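Local coordinates for inositol monophosphatase family protein (Staphylococcus aureus, PDB 5I3S) that probably hydrolyses the phosphate ester of inositol monophosphate or a related sugar phosphate, as a member of the metal-dependent inositol monophosphatase family, at residues Ser101-Val115 with Gln205-Tyr217. Numbering follows the deposited sequence.
Sequences SIGIYIDGKPYAGFV and QPWDFAGGLVILY
The ring of Y105 meets the methyl of A210 obliquely, CE2 lying 4.2 Å from A210 CB. One face of the ring is taken by P110 CA from the partner strand, 3.8 Å above the plane and over its centre, while the carbonyl carbon of G108 stands at an edge, in plane. At the start of the helix, Q205 CB, from the residue before it, lies over one face of the W207 indole and P206 CA over one face of the F209 ring, both offset toward the rim.

Where the hairpin and the helix come closest they meet as glycines: the CA atoms of G113 and G211 are 3.9 Å apart, and G211 CA reaches 3.6 Å from I102 O. With no side chain on either residue, backbone lies against backbone, and the axes of strand 109-115 and the helix come within 5.8 Å. V214 packs beside this point, CG1 touching G113 N at 3.6 Å; with CG1 anti to its backbone N (chi1 180°), both methyls rest on the A112-G113 peptide, and CG2 also faces P110. I215 CD1 packs on V115 CG1.

No direct hydrogen bond crosses the interface; two waters bridge it instead. S101 OG receives a bond from one, which also donates to D208 O and accepts from G212 N, and gives its proton to the other, which donates to W207 O. These bridges occupy the kink, where the N atoms of G211 and G212 lack bonds to the preceding turn.

A classic beta bulge, with Y111 and A112 both facing I104, interrupts the hairpin. Within the sugar phosphatase fold, helix 206-218 lies across strands 99-106 and 109-117 of the seven-stranded sheet, next to helix 184-193, which V115 and I215 also touch; I104 and F114 point away from it, onto helix 2-24.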
loop_
_atom_site.group_PDB
_atom_site.type_symbol
_atom_site.label_atom_id
_atom_site.label_comp_id
_atom_site.label_asym_id
_atom_site.label_seq_id
_atom_site.Cartn_x
_atom_site.Cartn_y
_atom_site.Cartn_z
ATOM N N SER A 101 17.222 -6.112 0.155
ATOM C CA SER A 101 17.675 -5.438 -1.055
ATOM C C SER A 101 19.196 -5.475 -1.188
ATOM O O SER A 101 19.900 -5.092 -0.288
ATOM C CB SER A 101 17.256 -3.962 -1.017
ATOM O OG SER A 101 17.577 -3.263 -2.230
ATOM N N ILE A 102 19.696 -5.859 -2.353
ATOM C CA ILE A 102 21.139 -6.000 -2.582
ATOM C C ILE A 102 21.411 -5.386 -3.913
ATOM O O ILE A 102 20.814 -5.784 -4.899
ATOM C CB ILE A 102 21.596 -7.488 -2.606
ATOM C CG1 ILE A 102 21.675 -8.030 -1.174
ATOM C CG2 ILE A 102 22.933 -7.671 -3.293
ATOM C CD1 ILE A 102 21.949 -9.513 -1.064
ATOM N N GLY A 103 22.272 -4.372 -3.922
ATOM C CA GLY A 103 22.782 -3.823 -5.155
ATOM C C GLY A 103 24.259 -4.145 -5.213
ATOM O O GLY A 103 24.991 -4.083 -4.199
ATOM N N ILE A 104 24.709 -4.507 -6.389
ATOM C CA ILE A 104 26.102 -4.808 -6.557
ATOM C C ILE A 104 26.646 -3.935 -7.620
ATOM O O ILE A 104 26.110 -3.856 -8.690
ATOM C CB ILE A 104 26.319 -6.264 -6.925
ATOM C CG1 ILE A 104 25.856 -7.119 -5.751
ATOM C CG2 ILE A 104 27.813 -6.504 -7.285
ATOM C CD1 ILE A 104 25.909 -8.608 -6.064
ATOM N N TYR A 105 27.752 -3.295 -7.302
ATOM C CA TYR A 105 28.374 -2.305 -8.181
ATOM C C TYR A 105 29.837 -2.684 -8.375
ATOM O O TYR A 105 30.485 -3.111 -7.425
ATOM C CB TYR A 105 28.255 -0.906 -7.549
ATOM C CG TYR A 105 26.927 -0.169 -7.777
ATOM C CD1 TYR A 105 26.923 1.069 -8.399
ATOM C CD2 TYR A 105 25.686 -0.682 -7.324
ATOM C CE1 TYR A 105 25.743 1.781 -8.610
ATOM C CE2 TYR A 105 24.485 0.017 -7.534
ATOM C CZ TYR A 105 24.511 1.265 -8.189
ATOM O OH TYR A 105 23.377 2.055 -8.436
ATOM N N ILE A 106 30.346 -2.535 -9.603
ATOM C CA ILE A 106 31.790 -2.762 -9.886
ATOM C C ILE A 106 32.466 -1.477 -10.398
ATOM O O ILE A 106 32.042 -0.901 -11.396
ATOM C CB ILE A 106 32.035 -3.933 -10.877
ATOM C CG1 ILE A 106 31.339 -5.219 -10.405
ATOM C CG2 ILE A 106 33.530 -4.204 -11.036
ATOM C CD1 ILE A 106 30.971 -6.152 -11.552
ATOM N N ASP A 107 33.508 -1.044 -9.688
ATOM C CA ASP A 107 34.268 0.171 -10.001
ATOM C C ASP A 107 33.337 1.334 -10.222
ATOM O O ASP A 107 33.450 2.041 -11.226
ATOM C CB ASP A 107 35.198 -0.052 -11.214
ATOM C CG ASP A 107 36.388 -0.990 -10.878
ATOM O OD1 ASP A 107 37.169 -0.670 -9.954
ATOM O OD2 ASP A 107 36.523 -2.046 -11.523
ATOM N N GLY A 108 32.391 1.501 -9.291
ATOM C CA GLY A 108 31.425 2.602 -9.322
ATOM C C GLY A 108 30.191 2.386 -10.185
ATOM O O GLY A 108 29.249 3.173 -10.115
ATOM N N LYS A 109 30.173 1.296 -10.949
ATOM C CA LYS A 109 29.187 1.080 -11.999
ATOM C C LYS A 109 28.225 -0.075 -11.627
ATOM O O LYS A 109 28.685 -1.133 -11.166
ATOM C CB LYS A 109 29.912 0.816 -13.331
ATOM C CG LYS A 109 29.959 2.022 -14.287
ATOM C CD LYS A 109 28.845 1.967 -15.344
ATOM C CE LYS A 109 28.333 3.341 -15.782
ATOM N NZ LYS A 109 27.405 3.956 -14.780
ATOM N N PRO A 110 26.891 0.129 -11.810
ATOM C CA PRO A 110 25.875 -0.903 -11.562
ATOM C C PRO A 110 26.092 -2.241 -12.276
ATOM O O PRO A 110 26.178 -2.255 -13.500
ATOM C CB PRO A 110 24.586 -0.268 -12.100
ATOM C CG PRO A 110 24.824 1.199 -12.065
ATOM C CD PRO A 110 26.294 1.401 -12.251
ATOM N N TYR A 111 26.124 -3.352 -11.533
ATOM C CA TYR A 111 26.231 -4.694 -12.144
ATOM C C TYR A 111 24.909 -5.444 -11.996
ATOM O O TYR A 111 24.346 -5.888 -12.977
ATOM C CB TYR A 111 27.380 -5.487 -11.500
ATOM C CG TYR A 111 27.462 -6.996 -11.791
ATOM C CD1 TYR A 111 28.025 -7.494 -12.987
ATOM C CD2 TYR A 111 27.051 -7.927 -10.841
ATOM C CE1 TYR A 111 28.132 -8.874 -13.224
ATOM C CE2 TYR A 111 27.140 -9.302 -11.076
ATOM C CZ TYR A 111 27.681 -9.784 -12.263
ATOM O OH TYR A 111 27.753 -11.185 -12.469
ATOM N N ALA A 112 24.407 -5.581 -10.780
ATOM C CA ALA A 112 23.196 -6.365 -10.561
ATOM C C ALA A 112 22.377 -5.774 -9.415
ATOM O O ALA A 112 22.954 -5.171 -8.520
ATOM C CB ALA A 112 23.574 -7.812 -10.242
ATOM N N GLY A 113 21.061 -5.969 -9.451
ATOM C CA GLY A 113 20.180 -5.630 -8.338
ATOM C C GLY A 113 19.117 -6.697 -7.981
ATOM O O GLY A 113 18.600 -7.446 -8.878
ATOM N N PHE A 114 18.785 -6.740 -6.683
ATOM C CA PHE A 114 17.897 -7.738 -6.095
ATOM C C PHE A 114 16.998 -7.121 -5.037
ATOM O O PHE A 114 17.525 -6.508 -4.131
ATOM C CB PHE A 114 18.696 -8.887 -5.434
ATOM C CG PHE A 114 19.714 -9.549 -6.347
ATOM C CD1 PHE A 114 19.384 -10.666 -7.088
ATOM C CD2 PHE A 114 21.021 -9.050 -6.443
ATOM C CE1 PHE A 114 20.324 -11.281 -7.920
ATOM C CE2 PHE A 114 21.969 -9.651 -7.272
ATOM C CZ PHE A 114 21.619 -10.773 -8.006
ATOM N N VAL A 115 15.668 -7.269 -5.156
ATOM C CA VAL A 115 14.756 -6.980 -4.036
ATOM C C VAL A 115 13.825 -8.181 -3.792
ATOM O O VAL A 115 13.071 -8.596 -4.671
ATOM C CB VAL A 115 14.065 -5.566 -4.048
ATOM C CG1 VAL A 115 14.635 -4.604 -5.066
ATOM C CG2 VAL A 115 12.603 -5.589 -4.189
ATOM N N GLN A 205 18.522 6.317 1.920
ATOM C CA GLN A 205 19.849 5.808 1.936
ATOM C C GLN A 205 20.157 4.923 0.718
ATOM O O GLN A 205 19.248 4.314 0.157
ATOM C CB GLN A 205 20.021 5.018 3.227
ATOM C CG GLN A 205 19.914 5.910 4.469
ATOM C CD GLN A 205 21.156 6.798 4.663
ATOM O OE1 GLN A 205 22.112 6.787 3.868
ATOM N NE2 GLN A 205 21.170 7.525 5.759
ATOM N N PRO A 206 21.457 4.830 0.319
ATOM C CA PRO A 206 21.849 4.090 -0.867
ATOM C C PRO A 206 21.362 2.637 -0.883
ATOM O O PRO A 206 20.997 2.111 -1.957
ATOM C CB PRO A 206 23.372 4.120 -0.847
ATOM C CG PRO A 206 23.809 4.997 0.279
ATOM C CD PRO A 206 22.594 5.496 0.988
ATOM N N TRP A 207 21.367 2.020 0.293
ATOM C CA TRP A 207 20.910 0.639 0.460
ATOM C C TRP A 207 19.384 0.457 0.293
ATOM O O TRP A 207 18.933 -0.666 0.105
ATOM C CB TRP A 207 21.358 0.047 1.812
ATOM C CG TRP A 207 21.054 0.864 3.024
ATOM C CD1 TRP A 207 19.870 0.949 3.668
ATOM C CD2 TRP A 207 21.965 1.712 3.751
ATOM N NE1 TRP A 207 19.975 1.808 4.754
ATOM C CE2 TRP A 207 21.252 2.280 4.823
ATOM C CE3 TRP A 207 23.311 2.049 3.588
ATOM C CZ2 TRP A 207 21.845 3.163 5.744
ATOM C CZ3 TRP A 207 23.900 2.922 4.500
ATOM C CH2 TRP A 207 23.169 3.461 5.563
ATOM N N ASP A 208 18.617 1.539 0.317
ATOM C CA ASP A 208 17.197 1.440 -0.031
ATOM C C ASP A 208 16.898 1.552 -1.555
ATOM O O ASP A 208 15.890 1.034 -2.019
ATOM C CB ASP A 208 16.385 2.455 0.740
ATOM C CG ASP A 208 16.471 2.266 2.264
ATOM O OD1 ASP A 208 16.693 3.298 2.927
ATOM O OD2 ASP A 208 16.394 1.132 2.773
ATOM N N PHE A 209 17.764 2.181 -2.332
ATOM C CA PHE A 209 17.507 2.268 -3.746
ATOM C C PHE A 209 18.410 1.496 -4.651
ATOM O O PHE A 209 18.038 1.280 -5.805
ATOM C CB PHE A 209 17.421 3.714 -4.220
ATOM C CG PHE A 209 18.634 4.535 -3.934
ATOM C CD1 PHE A 209 19.770 4.412 -4.707
ATOM C CD2 PHE A 209 18.613 5.466 -2.894
ATOM C CE1 PHE A 209 20.860 5.212 -4.473
ATOM C CE2 PHE A 209 19.710 6.257 -2.632
ATOM C CZ PHE A 209 20.829 6.138 -3.445
ATOM N N ALA A 210 19.563 1.058 -4.162
ATOM C CA ALA A 210 20.559 0.432 -5.045
ATOM C C ALA A 210 20.043 -0.759 -5.828
ATOM O O ALA A 210 20.205 -0.803 -7.031
ATOM C CB ALA A 210 21.800 0.051 -4.267
ATOM N N GLY A 211 19.428 -1.726 -5.151
ATOM C CA GLY A 211 18.874 -2.916 -5.849
ATOM C C GLY A 211 17.748 -2.545 -6.749
ATOM O O GLY A 211 17.756 -2.888 -7.933
ATOM N N GLY A 212 16.772 -1.794 -6.212
ATOM C CA GLY A 212 15.626 -1.428 -6.999
ATOM C C GLY A 212 15.947 -0.703 -8.305
ATOM O O GLY A 212 15.243 -0.875 -9.324
ATOM N N LEU A 213 16.979 0.147 -8.239
ATOM C CA LEU A 213 17.375 1.000 -9.355
ATOM C C LEU A 213 17.821 0.209 -10.595
ATOM O O LEU A 213 17.517 0.601 -11.714
ATOM C CB LEU A 213 18.484 1.937 -8.930
ATOM C CG LEU A 213 18.251 3.381 -9.266
ATOM C CD1 LEU A 213 16.930 3.961 -8.735
ATOM C CD2 LEU A 213 19.448 4.131 -8.692
ATOM N N VAL A 214 18.496 -0.913 -10.378
ATOM C CA VAL A 214 19.004 -1.737 -11.498
ATOM C C VAL A 214 17.830 -2.344 -12.248
ATOM O O VAL A 214 17.804 -2.356 -13.498
ATOM C CB VAL A 214 19.990 -2.836 -10.995
ATOM C CG1 VAL A 214 20.524 -3.708 -12.136
ATOM C CG2 VAL A 214 21.155 -2.200 -10.230
ATOM N N ILE A 215 16.833 -2.792 -11.483
ATOM C CA ILE A 215 15.590 -3.378 -12.022
ATOM C C ILE A 215 14.796 -2.316 -12.816
ATOM O O ILE A 215 14.384 -2.518 -13.973
ATOM C CB ILE A 215 14.761 -4.036 -10.860
ATOM C CG1 ILE A 215 15.530 -5.240 -10.267
ATOM C CG2 ILE A 215 13.400 -4.499 -11.342
ATOM C CD1 ILE A 215 15.219 -5.601 -8.836
ATOM N N LEU A 216 14.618 -1.164 -12.203
ATOM C CA LEU A 216 13.967 -0.035 -12.848
ATOM C C LEU A 216 14.603 0.284 -14.174
ATOM O O LEU A 216 13.925 0.452 -15.154
ATOM C CB LEU A 216 14.093 1.217 -11.926
ATOM C CG LEU A 216 13.162 2.423 -12.007
ATOM C CD1 LEU A 216 13.888 3.749 -12.121
ATOM C CD2 LEU A 216 12.057 2.292 -13.040
ATOM N N TYR A 217 15.918 0.385 -14.204
ATOM C CA TYR A 217 16.595 0.814 -15.413
ATOM C C TYR A 217 16.466 -0.260 -16.563
ATOM O O TYR A 217 16.267 0.114 -17.732
ATOM C CB TYR A 217 18.039 1.246 -15.115
ATOM C CG TYR A 217 18.230 2.655 -14.475
ATOM C CD1 TYR A 217 17.357 3.756 -14.719
ATOM C CD2 TYR A 217 19.354 2.904 -13.708
HETATM O O HOH W 1 16.438 -1.191 -3.547
HETATM O O HOH W 2 20.102 -2.238 -1.875
#